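PDB 3VGL: glucokinase from Streptomyces griseus, which probably phosphorylates D-glucose with ATP to give glucose 6-phosphate and ADP, as a zinc-containing glucokinase of the ROK family. Local coordinates for residues F155-L165 with C169-Y178; A237-A248 with P272-L281. One frame throughout, in Å; residues are numbered along the deposited sequence.

Interaction 1: residues F155-L165 with C169-Y178; sequences FGHIRVVPDGL and CGSQGCWEQY. With ZN (zinc ion), chain B; BGC (beta-D-glucopyranose), chain D.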
loop_
_atom_site.group_PDB
_atom_site.type_symbol
_atom_site.label_atom_id
_atom_site.label_comp_id
_atom_site.label_asym_id
_atom_site.label_seq_id
_atom_site.Cartn_x
_atom_site.Cartn_y
_atom_site.Cartn_z
ATOM N N PHE A 155 -2.922 -8.039 18.175
ATOM C CA PHE A 155 -3.522 -7.356 17.031
ATOM C C PHE A 155 -2.666 -6.185 16.528
ATOM O O PHE A 155 -2.740 -5.790 15.346
ATOM C CB PHE A 155 -4.873 -6.737 17.419
ATOM C CG PHE A 155 -5.904 -7.714 17.932
ATOM C CD1 PHE A 155 -5.856 -9.078 17.630
ATOM C CD2 PHE A 155 -6.978 -7.221 18.666
ATOM C CE1 PHE A 155 -6.865 -9.950 18.110
ATOM C CE2 PHE A 155 -7.969 -8.064 19.147
ATOM C CZ PHE A 155 -7.918 -9.429 18.880
ATOM N N GLY A 156 -1.846 -5.635 17.423
ATOM C CA GLY A 156 -1.018 -4.477 17.069
ATOM C C GLY A 156 -0.022 -4.751 15.973
ATOM O O GLY A 156 0.468 -3.832 15.338
ATOM N N HIS A 157 0.269 -6.042 15.739
ATOM C CA HIS A 157 1.288 -6.408 14.753
ATOM C C HIS A 157 0.742 -7.138 13.543
ATOM O O HIS A 157 1.486 -7.720 12.758
ATOM C CB HIS A 157 2.451 -7.149 15.453
ATOM C CG HIS A 157 2.915 -6.408 16.650
ATOM N ND1 HIS A 157 3.641 -5.237 16.551
ATOM C CD2 HIS A 157 2.608 -6.571 17.966
ATOM C CE1 HIS A 157 3.810 -4.740 17.769
ATOM N NE2 HIS A 157 3.193 -5.525 18.640
ATOM N N ILE A 158 -0.570 -7.033 13.351
ATOM C CA ILE A 158 -1.173 -7.418 12.065
ATOM C C ILE A 158 -0.714 -6.382 11.042
ATOM O O ILE A 158 -0.683 -5.188 11.327
ATOM C CB ILE A 158 -2.724 -7.354 12.157
ATOM C CG1 ILE A 158 -3.221 -8.448 13.118
ATOM C CG2 ILE A 158 -3.379 -7.493 10.767
ATOM C CD1 ILE A 158 -4.646 -8.118 13.605
ATOM N N ARG A 159 -0.343 -6.819 9.853
ATOM C CA ARG A 159 0.202 -5.894 8.844
ATOM C C ARG A 159 -0.943 -5.251 8.091
ATOM O O ARG A 159 -1.709 -5.936 7.380
ATOM C CB ARG A 159 1.083 -6.655 7.863
ATOM C CG ARG A 159 1.719 -5.726 6.852
ATOM C CD ARG A 159 2.544 -6.466 5.812
ATOM N NE ARG A 159 1.704 -7.229 4.885
ATOM C CZ ARG A 159 2.172 -7.847 3.810
ATOM N NH1 ARG A 159 1.350 -8.556 3.036
ATOM N NH2 ARG A 159 3.461 -7.731 3.493
ATOM N N VAL A 160 -1.083 -3.957 8.269
ATOM C CA VAL A 160 -2.136 -3.214 7.580
ATOM C C VAL A 160 -1.621 -2.481 6.347
ATOM O O VAL A 160 -2.416 -2.245 5.427
ATOM C CB VAL A 160 -2.932 -2.261 8.515
ATOM C CG1 VAL A 160 -3.616 -3.077 9.619
ATOM C CG2 VAL A 160 -2.072 -1.158 9.106
ATOM N N VAL A 161 -0.326 -2.130 6.306
ATOM C CA VAL A 161 0.246 -1.472 5.116
ATOM C C VAL A 161 1.458 -2.282 4.699
ATOM O O VAL A 161 2.463 -2.280 5.407
ATOM C CB VAL A 161 0.686 -0.009 5.380
ATOM C CG1 VAL A 161 1.400 0.564 4.149
ATOM C CG2 VAL A 161 -0.533 0.842 5.725
ATOM N N PRO A 162 1.375 -3.015 3.581
ATOM C CA PRO A 162 2.579 -3.743 3.161
ATOM C C PRO A 162 3.756 -2.770 2.982
ATOM O O PRO A 162 3.593 -1.700 2.380
ATOM C CB PRO A 162 2.176 -4.339 1.809
ATOM C CG PRO A 162 0.659 -4.507 1.937
ATOM C CD PRO A 162 0.230 -3.232 2.664
ATOM N N ASP A 163 4.920 -3.162 3.498
ATOM C CA ASP A 163 6.116 -2.317 3.397
ATOM C C ASP A 163 5.907 -0.951 4.047
ATOM O O ASP A 163 6.568 0.007 3.662
ATOM C CB ASP A 163 6.617 -2.212 1.938
ATOM C CG ASP A 163 6.860 -3.574 1.327
ATOM O OD1 ASP A 163 7.819 -4.247 1.765
ATOM O OD2 ASP A 163 6.077 -3.963 0.419
ATOM N N GLY A 164 5.031 -0.890 5.056
ATOM C CA GLY A 164 4.715 0.373 5.762
ATOM C C GLY A 164 5.675 0.762 6.876
ATOM O O GLY A 164 6.841 0.407 6.878
ATOM N N LEU A 165 5.152 1.519 7.833
ATOM C CA LEU A 165 5.984 2.115 8.885
ATOM C C LEU A 165 6.756 1.083 9.708
ATOM O O LEU A 165 6.213 0.046 10.053
ATOM C CB LEU A 165 5.055 2.868 9.843
ATOM C CG LEU A 165 4.543 4.205 9.309
ATOM C CD1 LEU A 165 3.377 4.681 10.203
ATOM C CD2 LEU A 165 5.688 5.263 9.251
ATOM N N CYS A 169 8.419 -3.998 16.938
ATOM C CA CYS A 169 8.547 -5.454 16.845
ATOM C C CYS A 169 9.584 -5.908 15.827
ATOM O O CYS A 169 9.931 -7.095 15.783
ATOM C CB CYS A 169 7.194 -6.098 16.549
ATOM S SG CYS A 169 6.661 -5.826 14.828
ATOM N N GLY A 170 10.064 -4.974 15.018
ATOM C CA GLY A 170 11.049 -5.276 13.983
ATOM C C GLY A 170 10.484 -5.453 12.587
ATOM O O GLY A 170 11.247 -5.580 11.601
ATOM N N SER A 171 9.156 -5.450 12.493
ATOM C CA SER A 171 8.479 -5.573 11.181
ATOM C C SER A 171 7.984 -4.228 10.686
ATOM O O SER A 171 8.179 -3.205 11.356
ATOM C CB SER A 171 7.280 -6.506 11.331
ATOM O OG SER A 171 7.768 -7.845 11.518
ATOM N N GLN A 172 7.344 -4.228 9.519
ATOM C CA GLN A 172 6.821 -2.992 8.923
ATOM C C GLN A 172 5.326 -3.077 8.717
ATOM O O GLN A 172 4.787 -4.133 8.361
ATOM C CB GLN A 172 7.445 -2.788 7.535
ATOM C CG GLN A 172 8.846 -2.219 7.569
ATOM C CD GLN A 172 9.430 -2.104 6.185
ATOM O OE1 GLN A 172 8.995 -1.260 5.365
ATOM N NE2 GLN A 172 10.406 -2.950 5.891
ATOM N N GLY A 173 4.674 -1.933 8.866
ATOM C CA GLY A 173 3.260 -1.800 8.476
ATOM C C GLY A 173 2.249 -2.267 9.497
ATOM O O GLY A 173 1.057 -2.366 9.195
ATOM N N CYS A 174 2.721 -2.571 10.693
ATOM C CA CYS A 174 1.850 -3.023 11.788
ATOM C C CYS A 174 0.735 -2.046 12.139
ATOM O O CYS A 174 0.914 -0.801 12.168
ATOM C CB CYS A 174 2.711 -3.230 13.012
ATOM S SG CYS A 174 3.957 -4.489 12.830
ATOM N N TRP A 175 -0.439 -2.615 12.433
ATOM C CA TRP A 175 -1.588 -1.807 12.821
ATOM C C TRP A 175 -1.256 -0.759 13.902
ATOM O O TRP A 175 -1.702 0.380 13.827
ATOM C CB TRP A 175 -2.739 -2.734 13.261
ATOM C CG TRP A 175 -4.076 -2.051 13.430
ATOM C CD1 TRP A 175 -4.497 -0.857 12.872
ATOM C CD2 TRP A 175 -5.192 -2.593 14.118
ATOM N NE1 TRP A 175 -5.804 -0.608 13.240
ATOM C CE2 TRP A 175 -6.255 -1.669 13.989
ATOM C CE3 TRP A 175 -5.393 -3.777 14.844
ATOM C CZ2 TRP A 175 -7.512 -1.881 14.584
ATOM C CZ3 TRP A 175 -6.650 -4.002 15.419
ATOM C CH2 TRP A 175 -7.687 -3.046 15.292
ATOM N N GLU A 176 -0.450 -1.131 14.883
ATOM C CA GLU A 176 -0.197 -0.196 15.971
ATOM C C GLU A 176 0.542 1.065 15.542
ATOM O O GLU A 176 0.438 2.096 16.212
ATOM C CB GLU A 176 0.473 -0.887 17.153
ATOM C CG GLU A 176 1.940 -0.914 17.175
ATOM C CD GLU A 176 2.485 -1.315 18.576
ATOM O OE1 GLU A 176 1.788 -2.035 19.302
ATOM O OE2 GLU A 176 3.617 -0.901 18.919
ATOM N N GLN A 177 1.262 1.023 14.415
ATOM C CA GLN A 177 1.910 2.249 13.916
ATOM C C GLN A 177 0.916 3.250 13.341
ATOM O O GLN A 177 1.266 4.414 13.178
ATOM C CB GLN A 177 2.992 1.913 12.873
ATOM C CG GLN A 177 4.127 1.076 13.460
ATOM C CD GLN A 177 4.749 1.761 14.649
ATOM O OE1 GLN A 177 4.999 2.995 14.627
ATOM N NE2 GLN A 177 4.976 0.996 15.706
ATOM N N TYR A 178 -0.320 2.777 13.084
ATOM C CA TYR A 178 -1.388 3.605 12.483
ATOM C C TYR A 178 -2.512 3.901 13.454
ATOM O O TYR A 178 -3.210 4.908 13.305
ATOM C CB TYR A 178 -1.949 2.927 11.220
ATOM C CG TYR A 178 -0.858 2.700 10.195
ATOM C CD1 TYR A 178 -0.495 3.712 9.315
ATOM C CD2 TYR A 178 -0.116 1.514 10.201
ATOM C CE1 TYR A 178 0.545 3.531 8.392
ATOM C CE2 TYR A 178 0.920 1.317 9.282
ATOM C CZ TYR A 178 1.240 2.338 8.403
ATOM O OH TYR A 178 2.275 2.214 7.479
HETATM ZN ZN ZN B . 4.812 -4.524 14.950
HETATM C C2 BGC D . 2.447 -5.241 22.476
HETATM C C3 BGC D . 1.253 -5.911 23.152
HETATM C C4 BGC D . 0.556 -4.961 24.129
HETATM C C5 BGC D . 0.256 -3.668 23.390
HETATM C C6 BGC D . -0.416 -2.630 24.294
HETATM C C1 BGC D . 1.973 -3.943 21.831
HETATM O O1 BGC D . 3.048 -3.233 21.280
HETATM O O2 BGC D . 2.898 -6.121 21.429
HETATM O O3 BGC D . 1.654 -7.060 23.830
HETATM O O4 BGC D . -0.665 -5.541 24.552
HETATM O O5 BGC D . 1.436 -3.097 22.847
HETATM O O6 BGC D . 0.410 -2.312 25.402
#
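One imidazole, that of His157, joins the bound zinc ion to the glucose: its ND1 binds the metal at 2.1 Å beside Cys169 SG and Cys174 SG, and its NE2 donates a hydrogen bond to glucose O2 at 2.9 Å. Cys167 completes the zinc site. Cys174 SG lies at the edge of the imidazole, near its plane. Close by, Glu176 OE1 accepts a bond from glucose O1 at 2.6 Å; the carboxylate, its plane 42° from that of the His157 imidazole, is also held by Leu134 N and Asn80. Backbone bonds align the segments: Glu176 N meets Gly156 O, Trp175 N meets Ile158 O, and Gly173 O takes both Val160 N and Val161 N. With CG anti to the backbone N (chi1 -169°), Trp175 carries its indole toward Phe155 and Val160. The Tyr178 ring is sandwiched between Val161 CG2 and Leu165 CD1 over opposite faces, 4.0 and 3.9 Å from its centroid. The Tyr178 hydroxyl accepts from Leu165 N at 3.0 Å and bonds to Asp163 O of the second subunit. With ND1 on zinc, NE2 carries the proton toward glucose, and the metal would probably strengthen it as a donor.

Interaction 2: residues A237-A248 with P272-L281; sequences ARWAGAGLADLA and PIRKSFRRWL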
loop_
_atom_site.group_PDB
_atom_site.type_symbol
_atom_site.label_atom_id
_atom_site.label_comp_id
_atom_site.label_asym_id
_atom_site.label_seq_id
_atom_site.Cartn_x
_atom_site.Cartn_y
_atom_site.Cartn_z
ATOM N N ALA A 237 -9.128 7.372 13.747
ATOM C CA ALA A 237 -10.356 6.600 13.526
ATOM C C ALA A 237 -10.398 5.882 12.188
ATOM O O ALA A 237 -10.936 4.789 12.112
ATOM C CB ALA A 237 -11.578 7.510 13.683
ATOM N N ARG A 238 -9.816 6.471 11.147
ATOM C CA ARG A 238 -9.687 5.827 9.840
ATOM C C ARG A 238 -9.041 4.462 10.002
ATOM O O ARG A 238 -9.549 3.435 9.526
ATOM C CB ARG A 238 -8.838 6.730 8.914
ATOM C CG ARG A 238 -8.315 6.085 7.611
ATOM C CD ARG A 238 -7.232 7.009 6.978
ATOM N NE ARG A 238 -6.597 6.435 5.791
ATOM C CZ ARG A 238 -5.499 6.910 5.194
ATOM N NH1 ARG A 238 -4.878 7.995 5.651
ATOM N NH2 ARG A 238 -5.020 6.295 4.119
ATOM N N TRP A 239 -7.921 4.452 10.707
ATOM C CA TRP A 239 -7.176 3.207 10.859
ATOM C C TRP A 239 -7.768 2.313 11.941
ATOM O O TRP A 239 -7.761 1.064 11.793
ATOM C CB TRP A 239 -5.720 3.515 11.170
ATOM C CG TRP A 239 -5.043 4.190 10.038
ATOM C CD1 TRP A 239 -4.756 5.533 9.931
ATOM C CD2 TRP A 239 -4.530 3.572 8.859
ATOM N NE1 TRP A 239 -4.114 5.777 8.732
ATOM C CE2 TRP A 239 -3.969 4.593 8.059
ATOM C CE3 TRP A 239 -4.508 2.254 8.396
ATOM C CZ2 TRP A 239 -3.360 4.321 6.809
ATOM C CZ3 TRP A 239 -3.907 1.982 7.132
ATOM C CH2 TRP A 239 -3.344 3.022 6.378
ATOM N N ALA A 240 -8.240 2.907 13.047
ATOM C CA ALA A 240 -8.790 2.070 14.107
ATOM C C ALA A 240 -10.080 1.386 13.621
ATOM O O ALA A 240 -10.273 0.184 13.827
ATOM C CB ALA A 240 -9.064 2.909 15.381
ATOM N N GLY A 241 -10.948 2.167 12.986
ATOM C CA GLY A 241 -12.222 1.631 12.467
ATOM C C GLY A 241 -12.050 0.602 11.369
ATOM O O GLY A 241 -12.762 -0.412 11.365
ATOM N N ALA A 242 -11.125 0.838 10.433
ATOM C CA ALA A 242 -10.840 -0.153 9.379
ATOM C C ALA A 242 -10.352 -1.454 9.988
ATOM O O ALA A 242 -10.745 -2.549 9.549
ATOM C CB ALA A 242 -9.817 0.376 8.367
ATOM N N GLY A 243 -9.502 -1.361 11.006
ATOM C CA GLY A 243 -9.019 -2.558 11.674
ATOM C C GLY A 243 -10.122 -3.281 12.421
ATOM O O GLY A 243 -10.143 -4.504 12.452
ATOM N N LEU A 244 -11.013 -2.539 13.092
ATOM C CA LEU A 244 -12.169 -3.175 13.744
ATOM C C LEU A 244 -13.052 -3.890 12.734
ATOM O O LEU A 244 -13.591 -4.974 13.027
ATOM C CB LEU A 244 -13.024 -2.153 14.512
ATOM C CG LEU A 244 -12.420 -1.607 15.808
ATOM C CD1 LEU A 244 -13.428 -0.662 16.427
ATOM C CD2 LEU A 244 -12.027 -2.695 16.813
ATOM N N ALA A 245 -13.201 -3.300 11.545
ATOM C CA ALA A 245 -13.956 -4.009 10.495
ATOM C C ALA A 245 -13.261 -5.315 10.122
ATOM O O ALA A 245 -13.936 -6.358 9.962
ATOM C CB ALA A 245 -14.185 -3.123 9.312
ATOM N N ASP A 246 -11.935 -5.300 10.010
ATOM C CA ASP A 246 -11.198 -6.577 9.792
ATOM C C ASP A 246 -11.399 -7.576 10.956
ATOM O O ASP A 246 -11.570 -8.790 10.751
ATOM C CB ASP A 246 -9.699 -6.333 9.573
ATOM C CG ASP A 246 -9.384 -5.690 8.203
ATOM O OD1 ASP A 246 -10.219 -5.712 7.290
ATOM O OD2 ASP A 246 -8.278 -5.128 8.087
ATOM N N LEU A 247 -11.403 -7.071 12.188
ATOM C CA LEU A 247 -11.647 -7.964 13.316
ATOM C C LEU A 247 -13.061 -8.541 13.300
ATOM O O LEU A 247 -13.265 -9.642 13.848
ATOM C CB LEU A 247 -11.382 -7.245 14.641
ATOM C CG LEU A 247 -9.938 -6.815 14.921
ATOM C CD1 LEU A 247 -9.857 -6.085 16.272
ATOM C CD2 LEU A 247 -9.001 -8.008 15.001
ATOM N N ALA A 248 -14.025 -7.809 12.726
ATOM C CA ALA A 248 -15.398 -8.338 12.568
ATOM C C ALA A 248 -15.374 -9.489 11.572
ATOM O O ALA A 248 -16.085 -10.499 11.774
ATOM C CB ALA A 248 -16.370 -7.247 12.114
ATOM N N PRO A 272 -15.998 8.855 16.384
ATOM C CA PRO A 272 -15.362 8.686 15.074
ATOM C C PRO A 272 -14.929 7.250 14.798
ATOM O O PRO A 272 -15.000 6.819 13.645
ATOM C CB PRO A 272 -14.143 9.622 15.126
ATOM C CG PRO A 272 -14.020 10.075 16.565
ATOM C CD PRO A 272 -15.387 9.947 17.155
ATOM N N ILE A 273 -14.498 6.515 15.828
ATOM C CA ILE A 273 -14.084 5.110 15.592
ATOM C C ILE A 273 -15.283 4.260 15.145
ATOM O O ILE A 273 -15.200 3.488 14.183
ATOM C CB ILE A 273 -13.409 4.506 16.823
ATOM C CG1 ILE A 273 -12.042 5.172 16.998
ATOM C CG2 ILE A 273 -13.248 3.005 16.650
ATOM C CD1 ILE A 273 -11.212 4.656 18.232
ATOM N N ARG A 274 -16.407 4.438 15.839
ATOM C CA ARG A 274 -17.637 3.709 15.502
ATOM C C ARG A 274 -18.117 4.004 14.083
ATOM O O ARG A 274 -18.495 3.088 13.335
ATOM C CB ARG A 274 -18.739 4.046 16.523
ATOM C CG ARG A 274 -19.960 3.139 16.428
ATOM C CD ARG A 274 -21.012 3.557 17.496
ATOM N NE ARG A 274 -20.502 3.449 18.865
ATOM C CZ ARG A 274 -20.218 4.488 19.656
ATOM N NH1 ARG A 274 -20.421 5.737 19.225
ATOM N NH2 ARG A 274 -19.758 4.292 20.886
ATOM N N LYS A 275 -18.124 5.286 13.725
ATOM C CA LYS A 275 -18.555 5.701 12.383
ATOM C C LYS A 275 -17.626 5.096 11.322
ATOM O O LYS A 275 -18.070 4.586 10.295
ATOM C CB LYS A 275 -18.607 7.225 12.289
ATOM C CG LYS A 275 -19.834 7.849 12.975
ATOM C CD LYS A 275 -19.699 9.351 13.070
ATOM C CE LYS A 275 -21.013 9.967 13.502
ATOM N NZ LYS A 275 -20.805 11.390 13.886
ATOM N N SER A 276 -16.328 5.123 11.597
ATOM C CA SER A 276 -15.370 4.505 10.686
ATOM C C SER A 276 -15.581 2.987 10.530
ATOM O O SER A 276 -15.570 2.458 9.418
ATOM C CB SER A 276 -13.961 4.772 11.190
ATOM O OG SER A 276 -13.036 4.120 10.329
ATOM N N PHE A 277 -15.760 2.298 11.656
ATOM C CA PHE A 277 -16.096 0.880 11.663
ATOM C C PHE A 277 -17.279 0.597 10.736
ATOM O O PHE A 277 -17.194 -0.280 9.883
ATOM C CB PHE A 277 -16.432 0.430 13.094
ATOM C CG PHE A 277 -17.065 -0.935 13.167
ATOM C CD1 PHE A 277 -16.316 -2.072 12.892
ATOM C CD2 PHE A 277 -18.395 -1.078 13.535
ATOM C CE1 PHE A 277 -16.876 -3.341 12.960
ATOM C CE2 PHE A 277 -18.971 -2.357 13.607
ATOM C CZ PHE A 277 -18.207 -3.482 13.329
ATOM N N ARG A 278 -18.358 1.359 10.892
ATOM C CA ARG A 278 -19.534 1.149 10.056
ATOM C C ARG A 278 -19.279 1.403 8.571
ATOM O O ARG A 278 -19.869 0.714 7.721
ATOM C CB ARG A 278 -20.741 1.941 10.557
ATOM C CG ARG A 278 -21.264 1.463 11.909
ATOM C CD ARG A 278 -21.803 0.018 11.889
ATOM N NE ARG A 278 -22.821 -0.174 10.844
ATOM C CZ ARG A 278 -24.104 0.138 10.974
ATOM N NH1 ARG A 278 -24.557 0.644 12.105
ATOM N NH2 ARG A 278 -24.935 -0.066 9.953
ATOM N N ARG A 279 -18.393 2.361 8.251
ATOM C CA ARG A 279 -18.039 2.604 6.847
ATOM C C ARG A 279 -17.248 1.466 6.236
ATOM O O ARG A 279 -17.441 1.140 5.069
ATOM C CB ARG A 279 -17.283 3.921 6.679
ATOM C CG ARG A 279 -18.231 5.112 6.698
ATOM C CD ARG A 279 -17.544 6.385 6.267
ATOM N NE ARG A 279 -17.093 7.111 7.444
ATOM C CZ ARG A 279 -15.860 7.064 7.920
ATOM N NH1 ARG A 279 -14.938 6.343 7.301
ATOM N NH2 ARG A 279 -15.554 7.738 9.010
ATOM N N TRP A 280 -16.380 0.842 7.032
ATOM C CA TRP A 280 -15.512 -0.211 6.512
ATOM C C TRP A 280 -16.083 -1.625 6.571
ATOM O O TRP A 280 -15.602 -2.504 5.876
ATOM C CB TRP A 280 -14.155 -0.189 7.236
ATOM C CG TRP A 280 -13.323 1.005 6.948
ATOM C CD1 TRP A 280 -13.066 2.051 7.796
ATOM C CD2 TRP A 280 -12.606 1.279 5.742
ATOM N NE1 TRP A 280 -12.248 2.971 7.180
ATOM C CE2 TRP A 280 -11.947 2.514 5.919
ATOM C CE3 TRP A 280 -12.469 0.607 4.520
ATOM C CZ2 TRP A 280 -11.149 3.091 4.922
ATOM C CZ3 TRP A 280 -11.688 1.181 3.536
ATOM C CH2 TRP A 280 -11.035 2.410 3.745
ATOM N N LEU A 281 -17.113 -1.854 7.396
ATOM C CA LEU A 281 -17.663 -3.205 7.603
ATOM C C LEU A 281 -18.145 -3.844 6.291
ATOM O O LEU A 281 -18.995 -3.262 5.633
ATOM C CB LEU A 281 -18.817 -3.114 8.619
ATOM C CG LEU A 281 -19.421 -4.444 9.066
ATOM C CD1 LEU A 281 -18.378 -5.255 9.827
ATOM C CD2 LEU A 281 -20.641 -4.158 9.947
#
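Ala237 opens the contact by resting its CB against Pro272, 3.6 Å from the CB of the proline, while its carbonyl oxygen receives the hydroxyl of Ser276. The Ser276 OG to Ala237 O bond is 2.8 Å long and comes from above the carbonyl plane, on the face opposite that used by Gly241 N, the helical donor to the same oxygen. Ser276 reaches it because its OG is anti to the backbone N (chi1 178°). One turn on, Ala240 CB lies against the CD1 methyl of Ile273. Gly241 marks the closest backbone approach, its CA 4.0 Å from Phe277 CA, where Gly241 CA also lies 3.4 Å from Ser276 OG. Ala242 then sets its methyl squarely over the five-membered ring of Trp280, 3.6 Å from Ala242 CB to the ring centroid and only 6° off the normal, a CH-pi contact. The same indole makes a cation-pi pair with Arg159 of the third subunit. Leu244 crosses Ile273 at about a right angle, CD1 to CG2, and its CB touches Phe277 CD1. The Phe277 ring enters edge first, a knob in the hole formed by Gly241, Leu244, Ala245 and Ala248, with Ala245 N in the ring plane. Ala245 CB also packs on Trp280 CB at 3.6 Å, and Ala248 finishes the row against Leu281 CD1. The axes approach to 7.3 Å and cross at -51°, a close approach consistent with the glycine and small alanines at the interface. Leu244 and Phe277 also reach Val292 of strand 291-294, so this is a helix pair packed on the mixed beta-sheet of an actin-like ATPase domain, the fold of ROK kinases.

Overall arrangement
The two contacts lie in series along the chain, their centres about 17 Å apart, and meet directly through helix 227-251. Trp175 of interaction 1 probably donates from NE1 to Trp239 O at 3.0 Å, and its CZ2 packs on Gly243 CA at 3.3 Å; Tyr178 CB also lies 3.5 Å from Trp239 CG. The zinc loop, which holds the glucose ligands His157 and Glu176, is thus seated on the helix that interaction 2 joins to helix 267-280. Interaction 2 itself stands back from the substrates: the Ile273 side chain is about 11 Å from the bound AMPPNP. Both contacts reach the third subunit: Arg159 N bonds to its Asp246 OD1, and Asp246 OD1 to its Arg159 N.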